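Long-range contacts in WZI (Escherichia coli, PDB 2YNK), which is an outer-membrane beta-barrel lectin that takes part in group 1 capsule assembly, probably by holding capsular polysaccharide at the cell surface: residues D7-L17 / V54-L65; S424-W432 / V444-P453. One frame throughout, in Å; residues are numbered along the deposited sequence.

Contact 1 (D7-L17 / V54-L65); sequences DNDLRNDLAWL and VLARINQRLSAL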
loop_
_atom_site.group_PDB
_atom_site.type_symbol
_atom_site.label_atom_id
_atom_site.label_comp_id
_atom_site.label_asym_id
_atom_site.label_seq_id
_atom_site.Cartn_x
_atom_site.Cartn_y
_atom_site.Cartn_z
ATOM N N ASP A 7 -2.501 6.336 -2.858
ATOM C CA ASP A 7 -3.774 6.701 -3.483
ATOM C C ASP A 7 -4.073 5.614 -4.493
ATOM O O ASP A 7 -3.181 5.164 -5.198
ATOM C CB ASP A 7 -3.664 8.043 -4.187
ATOM C CG ASP A 7 -4.988 8.503 -4.778
ATOM O OD1 ASP A 7 -5.957 8.661 -4.005
ATOM O OD2 ASP A 7 -5.056 8.725 -6.012
ATOM N N ASN A 8 -5.315 5.174 -4.561
ATOM C CA ASN A 8 -5.634 3.994 -5.363
ATOM C C ASN A 8 -5.894 4.377 -6.822
ATOM O O ASN A 8 -5.462 3.678 -7.733
ATOM C CB ASN A 8 -6.831 3.256 -4.770
ATOM C CG ASN A 8 -7.145 1.972 -5.493
ATOM O OD1 ASN A 8 -6.276 1.132 -5.698
ATOM N ND2 ASN A 8 -8.399 1.803 -5.875
ATOM N N ASP A 9 -6.605 5.487 -7.024
ATOM C CA ASP A 9 -6.852 6.023 -8.357
ATOM C C ASP A 9 -5.553 6.373 -9.077
ATOM O O ASP A 9 -5.377 6.006 -10.242
ATOM C CB ASP A 9 -7.776 7.246 -8.297
ATOM C CG ASP A 9 -9.246 6.865 -8.170
ATOM O OD1 ASP A 9 -9.552 5.653 -8.211
ATOM O OD2 ASP A 9 -10.102 7.774 -8.035
ATOM N N LEU A 10 -4.645 7.053 -8.376
ATOM C CA LEU A 10 -3.343 7.426 -8.946
ATOM C C LEU A 10 -2.536 6.201 -9.365
ATOM O O LEU A 10 -2.014 6.137 -10.488
ATOM C CB LEU A 10 -2.516 8.247 -7.946
ATOM C CG LEU A 10 -1.224 8.858 -8.507
ATOM C CD1 LEU A 10 -1.571 9.897 -9.568
ATOM C CD2 LEU A 10 -0.362 9.478 -7.414
ATOM N N ARG A 11 -2.432 5.246 -8.442
ATOM C CA ARG A 11 -1.632 4.049 -8.647
ATOM C C ARG A 11 -2.088 3.276 -9.864
ATOM O O ARG A 11 -1.263 2.818 -10.632
ATOM C CB ARG A 11 -1.672 3.119 -7.415
ATOM C CG ARG A 11 -1.042 1.766 -7.709
ATOM C CD ARG A 11 -0.649 0.945 -6.501
ATOM N NE ARG A 11 0.031 -0.254 -6.985
ATOM C CZ ARG A 11 0.047 -1.443 -6.390
ATOM N NH1 ARG A 11 -0.567 -1.643 -5.233
ATOM N NH2 ARG A 11 0.693 -2.450 -6.972
ATOM N N ASN A 12 -3.394 3.100 -10.022
ATOM C CA ASN A 12 -3.917 2.317 -11.138
ATOM C C ASN A 12 -3.658 3.036 -12.488
ATOM O O ASN A 12 -3.317 2.401 -13.488
ATOM C CB ASN A 12 -5.408 2.017 -10.942
ATOM C CG ASN A 12 -5.685 1.171 -9.699
ATOM O OD1 ASN A 12 -6.426 1.589 -8.809
ATOM N ND2 ASN A 12 -5.088 -0.015 -9.631
ATOM N N ASP A 13 -3.801 4.361 -12.488
ATOM C CA ASP A 13 -3.494 5.184 -13.643
ATOM C C ASP A 13 -1.994 5.139 -14.005
ATOM O O ASP A 13 -1.638 4.992 -15.175
ATOM C CB ASP A 13 -3.977 6.629 -13.413
ATOM C CG ASP A 13 -5.470 6.809 -13.710
ATOM O OD1 ASP A 13 -6.189 5.795 -13.792
ATOM O OD2 ASP A 13 -5.936 7.959 -13.873
ATOM N N LEU A 14 -1.121 5.248 -13.008
ATOM C CA LEU A 14 0.317 5.123 -13.247
ATOM C C LEU A 14 0.665 3.720 -13.733
ATOM O O LEU A 14 1.465 3.562 -14.654
ATOM C CB LEU A 14 1.123 5.428 -11.978
ATOM C CG LEU A 14 1.197 6.879 -11.495
ATOM C CD1 LEU A 14 2.127 6.970 -10.294
ATOM C CD2 LEU A 14 1.666 7.800 -12.609
ATOM N N ALA A 15 0.067 2.707 -13.108
ATOM C CA ALA A 15 0.358 1.310 -13.447
ATOM C C ALA A 15 -0.084 0.983 -14.871
ATOM O O ALA A 15 0.547 0.184 -15.564
ATOM C CB ALA A 15 -0.313 0.369 -12.452
ATOM N N TRP A 16 -1.181 1.599 -15.289
ATOM C CA TRP A 16 -1.693 1.447 -16.642
ATOM C C TRP A 16 -0.667 1.985 -17.611
ATOM O O TRP A 16 -0.248 1.296 -18.537
ATOM C CB TRP A 16 -3.026 2.189 -16.755
ATOM C CG TRP A 16 -3.829 1.953 -18.016
ATOM C CD1 TRP A 16 -4.844 1.026 -18.213
ATOM C CD2 TRP A 16 -3.747 2.697 -19.280
ATOM N NE1 TRP A 16 -5.359 1.128 -19.482
ATOM C CE2 TRP A 16 -4.753 2.116 -20.167
ATOM C CE3 TRP A 16 -2.969 3.745 -19.745
ATOM C CZ2 TRP A 16 -4.944 2.574 -21.464
ATOM C CZ3 TRP A 16 -3.175 4.206 -21.052
ATOM C CH2 TRP A 16 -4.136 3.630 -21.890
ATOM N N LEU A 17 -0.226 3.214 -17.371
ATOM C CA LEU A 17 0.742 3.872 -18.237
ATOM C C LEU A 17 2.082 3.127 -18.278
ATOM O O LEU A 17 2.715 3.026 -19.336
ATOM C CB LEU A 17 0.945 5.323 -17.779
ATOM C CG LEU A 17 -0.260 6.241 -18.012
ATOM C CD1 LEU A 17 -0.254 7.402 -17.036
ATOM C CD2 LEU A 17 -0.281 6.742 -19.453
ATOM N N VAL A 54 -5.426 9.192 -19.950
ATOM C CA VAL A 54 -4.826 8.763 -18.695
ATOM C C VAL A 54 -3.724 9.737 -18.279
ATOM O O VAL A 54 -3.745 10.231 -17.162
ATOM C CB VAL A 54 -4.291 7.314 -18.753
ATOM C CG1 VAL A 54 -3.590 6.961 -17.451
ATOM C CG2 VAL A 54 -5.424 6.329 -19.026
ATOM N N LEU A 55 -2.782 10.024 -19.175
ATOM C CA LEU A 55 -1.703 10.986 -18.896
ATOM C C LEU A 55 -2.178 12.286 -18.244
ATOM O O LEU A 55 -1.602 12.741 -17.256
ATOM C CB LEU A 55 -0.946 11.353 -20.188
ATOM C CG LEU A 55 0.243 10.474 -20.584
ATOM C CD1 LEU A 55 0.986 11.098 -21.755
ATOM C CD2 LEU A 55 1.188 10.245 -19.411
ATOM N N ALA A 56 -3.216 12.890 -18.807
ATOM C CA ALA A 56 -3.679 14.194 -18.333
ATOM C C ALA A 56 -4.201 14.089 -16.905
ATOM O O ALA A 56 -4.174 15.060 -16.145
ATOM C CB ALA A 56 -4.757 14.747 -19.261
ATOM N N ARG A 57 -4.661 12.889 -16.556
ATOM C CA ARG A 57 -5.236 12.602 -15.238
ATOM C C ARG A 57 -4.184 12.637 -14.137
ATOM O O ARG A 57 -4.475 13.069 -13.028
ATOM C CB ARG A 57 -5.959 11.245 -15.265
ATOM C CG ARG A 57 -7.413 11.303 -14.813
ATOM C CD ARG A 57 -8.326 10.469 -15.701
ATOM N NE ARG A 57 -7.939 9.059 -15.736
ATOM C CZ ARG A 57 -8.486 8.141 -16.538
ATOM N NH1 ARG A 57 -9.460 8.462 -17.389
ATOM N NH2 ARG A 57 -8.058 6.880 -16.484
ATOM N N ILE A 58 -2.957 12.218 -14.438
ATOM C CA ILE A 58 -1.896 12.173 -13.415
ATOM C C ILE A 58 -1.714 13.485 -12.646
ATOM O O ILE A 58 -1.809 13.502 -11.424
ATOM C CB ILE A 58 -0.537 11.742 -13.992
ATOM C CG1 ILE A 58 -0.631 10.359 -14.667
ATOM C CG2 ILE A 58 0.533 11.742 -12.905
ATOM C CD1 ILE A 58 -1.368 9.286 -13.899
ATOM N N ASN A 59 -1.452 14.581 -13.345
ATOM C CA ASN A 59 -1.283 15.880 -12.672
ATOM C C ASN A 59 -2.584 16.415 -12.065
ATOM O O ASN A 59 -2.568 17.083 -11.027
ATOM C CB ASN A 59 -0.673 16.919 -13.630
ATOM C CG ASN A 59 0.841 16.809 -13.721
ATOM O OD1 ASN A 59 1.505 16.377 -12.770
ATOM N ND2 ASN A 59 1.397 17.211 -14.862
ATOM N N GLN A 60 -3.707 16.120 -12.712
ATOM C CA GLN A 60 -4.997 16.504 -12.176
ATOM C C GLN A 60 -5.181 15.877 -10.789
ATOM O O GLN A 60 -5.653 16.541 -9.856
ATOM C CB GLN A 60 -6.128 16.066 -13.103
ATOM C CG GLN A 60 -7.487 16.592 -12.660
ATOM C CD GLN A 60 -8.657 16.034 -13.451
ATOM O OE1 GLN A 60 -8.492 15.203 -14.345
ATOM N NE2 GLN A 60 -9.861 16.492 -13.110
ATOM N N ARG A 61 -4.794 14.606 -10.658
ATOM C CA ARG A 61 -4.950 13.899 -9.402
ATOM C C ARG A 61 -4.026 14.478 -8.334
ATOM O O ARG A 61 -4.482 14.789 -7.236
ATOM C CB ARG A 61 -4.710 12.394 -9.587
ATOM C CG ARG A 61 -5.050 11.531 -8.376
ATOM C CD ARG A 61 -6.507 11.652 -7.949
ATOM N NE ARG A 61 -6.777 10.881 -6.730
ATOM C CZ ARG A 61 -7.852 11.017 -5.956
ATOM N NH1 ARG A 61 -8.806 11.890 -6.239
ATOM N NH2 ARG A 61 -7.976 10.263 -4.875
ATOM N N LEU A 62 -2.744 14.647 -8.661
ATOM C CA LEU A 62 -1.778 15.222 -7.718
ATOM C C LEU A 62 -2.190 16.628 -7.265
ATOM O O LEU A 62 -1.863 17.038 -6.157
ATOM C CB LEU A 62 -0.379 15.268 -8.325
ATOM C CG LEU A 62 0.280 13.945 -8.733
ATOM C CD1 LEU A 62 1.443 14.187 -9.692
ATOM C CD2 LEU A 62 0.742 13.179 -7.509
ATOM N N SER A 63 -2.896 17.366 -8.123
ATOM C CA SER A 63 -3.493 18.649 -7.729
ATOM C C SER A 63 -4.612 18.443 -6.734
ATOM O O SER A 63 -4.749 19.209 -5.793
ATOM C CB SER A 63 -4.052 19.400 -8.933
ATOM O OG SER A 63 -3.009 19.989 -9.675
ATOM N N ALA A 64 -5.431 17.425 -6.966
ATOM C CA ALA A 64 -6.506 17.074 -6.041
ATOM C C ALA A 64 -5.929 16.664 -4.679
ATOM O O ALA A 64 -6.259 17.241 -3.651
ATOM C CB ALA A 64 -7.351 15.949 -6.623
ATOM N N LEU A 65 -5.038 15.685 -4.705
ATOM C CA LEU A 65 -4.411 15.157 -3.504
ATOM C C LEU A 65 -3.729 16.236 -2.668
ATOM O O LEU A 65 -3.884 16.271 -1.437
ATOM C CB LEU A 65 -3.386 14.079 -3.884
ATOM C CG LEU A 65 -3.998 12.766 -4.371
ATOM C CD1 LEU A 65 -2.954 11.837 -4.973
ATOM C CD2 LEU A 65 -4.709 12.101 -3.205
#

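Contact 2 (S424-W432 / V444-P453); sequences SVRLNTSLW and VGASAGIEIP. With D12 (dodecane), chain H; D12 (dodecane), chain G.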
loop_
_atom_site.group_PDB
_atom_site.type_symbol
_atom_site.label_atom_id
_atom_site.label_comp_id
_atom_site.label_asym_id
_atom_site.label_seq_id
_atom_site.Cartn_x
_atom_site.Cartn_y
_atom_site.Cartn_z
ATOM N N SER A 424 -15.280 19.715 -8.725
ATOM C CA SER A 424 -14.158 18.869 -8.311
ATOM C C SER A 424 -14.497 17.923 -7.140
ATOM O O SER A 424 -13.636 17.174 -6.669
ATOM C CB SER A 424 -12.973 19.756 -7.938
ATOM O OG SER A 424 -11.757 19.048 -8.077
ATOM N N VAL A 425 -15.745 17.951 -6.682
ATOM C CA VAL A 425 -16.164 17.118 -5.565
ATOM C C VAL A 425 -16.386 15.686 -6.037
ATOM O O VAL A 425 -17.321 15.421 -6.794
ATOM C CB VAL A 425 -17.467 17.628 -4.916
ATOM C CG1 VAL A 425 -17.774 16.813 -3.662
ATOM C CG2 VAL A 425 -17.374 19.114 -4.585
ATOM N N ARG A 426 -15.535 14.767 -5.573
ATOM C CA ARG A 426 -15.581 13.362 -5.999
ATOM C C ARG A 426 -16.178 12.433 -4.945
ATOM O O ARG A 426 -15.905 12.548 -3.756
ATOM C CB ARG A 426 -14.184 12.857 -6.368
ATOM C CG ARG A 426 -14.191 11.537 -7.124
ATOM C CD ARG A 426 -12.805 11.172 -7.619
ATOM N NE ARG A 426 -12.798 10.012 -8.517
ATOM C CZ ARG A 426 -13.184 10.030 -9.792
ATOM N NH1 ARG A 426 -13.657 11.136 -10.337
ATOM N NH2 ARG A 426 -13.131 8.927 -10.522
ATOM N N LEU A 427 -16.953 11.479 -5.439
ATOM C CA LEU A 427 -17.720 10.555 -4.640
ATOM C C LEU A 427 -17.237 9.132 -4.940
ATOM O O LEU A 427 -17.001 8.796 -6.098
ATOM C CB LEU A 427 -19.189 10.724 -5.026
ATOM C CG LEU A 427 -20.296 10.034 -4.233
ATOM C CD1 LEU A 427 -20.305 10.488 -2.778
ATOM C CD2 LEU A 427 -21.629 10.318 -4.905
ATOM N N ASN A 428 -17.090 8.307 -3.900
ATOM C CA ASN A 428 -16.602 6.924 -4.043
ATOM C C ASN A 428 -17.510 5.950 -3.332
ATOM O O ASN A 428 -17.530 5.917 -2.110
ATOM C CB ASN A 428 -15.186 6.776 -3.467
ATOM C CG ASN A 428 -14.102 7.008 -4.510
ATOM O OD1 ASN A 428 -14.118 8.011 -5.241
ATOM N ND2 ASN A 428 -13.148 6.086 -4.582
ATOM N N THR A 429 -18.242 5.142 -4.085
ATOM C CA THR A 429 -19.163 4.178 -3.486
ATOM C C THR A 429 -18.679 2.743 -3.607
ATOM O O THR A 429 -17.843 2.413 -4.445
ATOM C CB THR A 429 -20.551 4.279 -4.129
ATOM O OG1 THR A 429 -20.413 4.346 -5.559
ATOM C CG2 THR A 429 -21.271 5.528 -3.621
ATOM N N SER A 430 -19.215 1.893 -2.744
ATOM C CA SER A 430 -18.893 0.471 -2.746
ATOM C C SER A 430 -20.099 -0.312 -2.255
ATOM O O SER A 430 -20.879 0.185 -1.450
ATOM C CB SER A 430 -17.674 0.193 -1.864
ATOM O OG SER A 430 -16.996 -0.980 -2.300
ATOM N N LEU A 431 -20.253 -1.525 -2.769
ATOM C CA LEU A 431 -21.360 -2.406 -2.422
ATOM C C LEU A 431 -20.833 -3.830 -2.418
ATOM O O LEU A 431 -20.172 -4.229 -3.366
ATOM C CB LEU A 431 -22.464 -2.270 -3.459
ATOM C CG LEU A 431 -23.730 -3.100 -3.237
ATOM C CD1 LEU A 431 -24.625 -2.457 -2.186
ATOM C CD2 LEU A 431 -24.478 -3.274 -4.552
ATOM N N TRP A 432 -21.116 -4.604 -1.376
ATOM C CA TRP A 432 -20.534 -5.949 -1.297
ATOM C C TRP A 432 -21.415 -6.995 -0.660
ATOM O O TRP A 432 -22.321 -6.672 0.105
ATOM C CB TRP A 432 -19.192 -5.888 -0.577
ATOM C CG TRP A 432 -19.301 -5.411 0.847
ATOM C CD1 TRP A 432 -19.594 -6.169 1.982
ATOM C CD2 TRP A 432 -19.138 -4.040 1.345
ATOM N NE1 TRP A 432 -19.613 -5.383 3.103
ATOM C CE2 TRP A 432 -19.353 -4.104 2.798
ATOM C CE3 TRP A 432 -18.855 -2.813 0.758
ATOM C CZ2 TRP A 432 -19.274 -2.990 3.598
ATOM C CZ3 TRP A 432 -18.780 -1.688 1.582
ATOM C CH2 TRP A 432 -18.988 -1.778 2.972
ATOM N N VAL A 444 -24.088 -8.375 3.741
ATOM C CA VAL A 444 -24.191 -7.310 2.741
ATOM C C VAL A 444 -23.930 -5.967 3.380
ATOM O O VAL A 444 -24.285 -5.742 4.533
ATOM C CB VAL A 444 -25.589 -7.216 2.108
ATOM C CG1 VAL A 444 -25.535 -6.410 0.814
ATOM C CG2 VAL A 444 -26.147 -8.602 1.852
ATOM N N GLY A 445 -23.330 -5.067 2.611
ATOM C CA GLY A 445 -23.074 -3.713 3.070
ATOM C C GLY A 445 -22.668 -2.781 1.940
ATOM O O GLY A 445 -22.380 -3.213 0.819
ATOM N N ALA A 446 -22.654 -1.493 2.248
ATOM C CA ALA A 446 -22.282 -0.477 1.290
ATOM C C ALA A 446 -21.565 0.636 2.027
ATOM O O ALA A 446 -21.927 0.971 3.155
ATOM C CB ALA A 446 -23.515 0.061 0.592
ATOM N N SER A 447 -20.523 1.178 1.406
ATOM C CA SER A 447 -19.860 2.359 1.930
ATOM C C SER A 447 -19.937 3.472 0.891
ATOM O O SER A 447 -20.450 3.264 -0.204
ATOM C CB SER A 447 -18.419 2.055 2.343
ATOM O OG SER A 447 -17.642 1.595 1.263
ATOM N N ALA A 448 -19.473 4.658 1.267
ATOM C CA ALA A 448 -19.451 5.814 0.374
ATOM C C ALA A 448 -18.485 6.846 0.927
ATOM O O ALA A 448 -18.563 7.189 2.106
ATOM C CB ALA A 448 -20.841 6.419 0.226
ATOM N N GLY A 449 -17.573 7.317 0.084
ATOM C CA GLY A 449 -16.615 8.345 0.464
ATOM C C GLY A 449 -16.703 9.579 -0.425
ATOM O O GLY A 449 -17.257 9.539 -1.524
ATOM N N ILE A 450 -16.130 10.676 0.059
ATOM C CA ILE A 450 -16.215 11.962 -0.611
ATOM C C ILE A 450 -14.886 12.708 -0.502
ATOM O O ILE A 450 -14.188 12.581 0.495
ATOM C CB ILE A 450 -17.357 12.801 -0.006
ATOM C CG1 ILE A 450 -17.739 13.946 -0.941
ATOM C CG2 ILE A 450 -16.976 13.313 1.376
ATOM C CD1 ILE A 450 -19.059 14.590 -0.584
ATOM N N GLU A 451 -14.538 13.460 -1.546
ATOM C CA GLU A 451 -13.320 14.272 -1.573
ATOM C C GLU A 451 -13.654 15.681 -2.052
ATOM O O GLU A 451 -14.235 15.843 -3.131
ATOM C CB GLU A 451 -12.297 13.672 -2.535
ATOM C CG GLU A 451 -11.805 12.273 -2.186
ATOM C CD GLU A 451 -10.784 11.739 -3.191
ATOM O OE1 GLU A 451 -10.822 12.162 -4.367
ATOM O OE2 GLU A 451 -9.930 10.903 -2.810
ATOM N N ILE A 452 -13.286 16.688 -1.261
ATOM C CA ILE A 452 -13.520 18.089 -1.624
ATOM C C ILE A 452 -12.227 18.889 -1.492
ATOM O O ILE A 452 -11.821 19.236 -0.383
ATOM C CB ILE A 452 -14.604 18.755 -0.740
ATOM C CG1 ILE A 452 -15.907 17.946 -0.725
ATOM C CG2 ILE A 452 -14.905 20.157 -1.251
ATOM C CD1 ILE A 452 -15.923 16.832 0.289
ATOM N N PRO A 453 -11.567 19.182 -2.621
ATOM C CA PRO A 453 -10.380 20.041 -2.593
ATOM C C PRO A 453 -10.718 21.531 -2.727
ATOM O O PRO A 453 -11.619 21.882 -3.469
ATOM C CB PRO A 453 -9.559 19.557 -3.797
ATOM C CG PRO A 453 -10.345 18.455 -4.437
ATOM C CD PRO A 453 -11.750 18.573 -3.946
HETATM C C1 D12 H . -24.957 1.697 -3.153
HETATM C C2 D12 H . -24.044 2.569 -2.293
HETATM C C3 D12 H . -24.749 3.186 -1.076
HETATM C C4 D12 H . -23.752 3.674 -0.020
HETATM C C5 D12 H . -24.450 4.290 1.201
HETATM C C6 D12 H . -23.980 3.725 2.549
HETATM C C7 D12 H . -24.297 4.696 3.683
HETATM C C8 D12 H . -24.553 3.993 5.015
HETATM C C9 D12 H . -24.207 4.883 6.215
HETATM C C10 D12 H . -25.039 4.540 7.452
HETATM C C11 D12 H . -24.561 5.267 8.709
HETATM C C12 D12 H . -25.740 5.835 9.468
HETATM C C1 D12 G . -29.727 0.321 -1.248
HETATM C C2 D12 G . -28.494 0.160 -0.375
HETATM C C3 D12 G . -28.137 -1.314 -0.168
HETATM C C4 D12 G . -27.013 -1.525 0.850
HETATM C C5 D12 G . -27.429 -1.315 2.310
HETATM C C6 D12 G . -27.276 -2.580 3.156
HETATM C C7 D12 G . -27.349 -2.294 4.659
HETATM C C8 D12 G . -28.345 -3.169 5.429
HETATM C C9 D12 G . -27.794 -4.530 5.873
HETATM C C10 D12 G . -28.787 -5.214 6.826
HETATM C C11 D12 G . -28.229 -6.445 7.541
HETATM C C12 D12 G . -28.444 -6.334 9.036
HETATM O O HOH W 1 -17.087 3.432 -0.664
#

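Contact 1 (D7-L17 / V54-L65)
I58 of helix 54-65 enters a hole formed by L10, D13, L14 and L17, and L10 answers from helix 8-17 as a knob among I58, R61, L62 and L65. The pair is a worked example of knobs-into-holes packing between nearly antiparallel helices, whose axes pass 9.7 Å apart at 148°. The tight part is apolar: I58 CD1 lies 3.6 Å from L14 CD2, and L17 CD1 slides past V54 CG1 at 3.4 Å. The other methyl of V54, CG2, rests over a face of the W16 indole, 3.8 Å from the centroid of its six-membered ring, while W16 NE1 is taken by H316 O.

Towards the more open side the chemistry becomes ionic. R61 bends at chi2 (59°) and grips D7 side-on: NH2 donates to OD1 of D7 at 2.7 Å, and NE to OD2 of the same carboxylate at 2.9 Å. D7 is also the N-cap, its OD2 accepting from L10 N across the opposite face of the carboxylate, which fixes the group's rotation. D9 lays its CB over a face of the R61 guanidinium, and its carboxylate adds a nearby opposite charge without an N-H pointing at it, a looser touch between partly exposed residues. Deeper in, R57 NE meets D13 OD2 at 2.9 Å, with a weak NH2 bond to OD1 beside it; R383 shares that carboxylate.

Helix 34-42 covers the apolar flank, where I37 and L41 touch I58, while I377 of strand 368-377 and A322 of strand 322-331 pack against D13 and W16, seating the helices against the barrel wall.

Contact 2 (S424-W432 / V444-P453)
W432 packs on G445 towards the loop end of an antiparallel beta hairpin, the last two strands of the 18-stranded outer-membrane barrel. CG of W432 sits between its backbone N and carbonyl carbon (chi1 62°), folding the indole across to the partner strand. There the ring lies over the G445 peptide, with G445 O 3.4 Å from W432 CD2 and G445 CA making a CH-pi contact with the five-membered ring. S447 CB comes to the indole edge, in its plane.

Along the same face, R426 and E451 run side by side and point the same way. Their flat ends are 46° apart and the charged atoms do not meet; R426 CD is 3.9 Å from E451 OE1. Each turns to outside partners, R426 to N381 O and D420, E451 to R61.

The other face carries V425 CG1 alongside I452 CG1 at 3.7 Å, and L431 CD1 against A446 CB at 3.9 Å. Bound dodecane continues this greasy surface: C4 of the chain G molecule is 3.8 Å from A446 CB, as expected of a lipid-facing wall.

Paired backbone bonds join R426 to E451, N428 to G449, S430 to S447 and W432 to G445, while strand 69-76 flanks 444-453 and closes the barrel. On the face of N428 and S447 one water links the strands, donating to N428 O at 2.9 Å and lying 2.7 Å from S447 OG.

Contact 1 is the more buried of the two and joins helices by interlocked side chains and salt bridges; contact 2 is partly buried and depends on a ladder of backbone bonds. Their apolar groups serve different ends: in contact 1 they fill the space between helices, in contact 2 many face bound alkane. The two share no element, yet they touch. R61 of contact 1, already paired with D7, uses NH1 to bridge E451 OE1 of contact 2 at 2.8 Å, and D9 makes a long, weak ion pair with R426. At its R426/E451 end the polar face of the hairpin is thus turned to the helices.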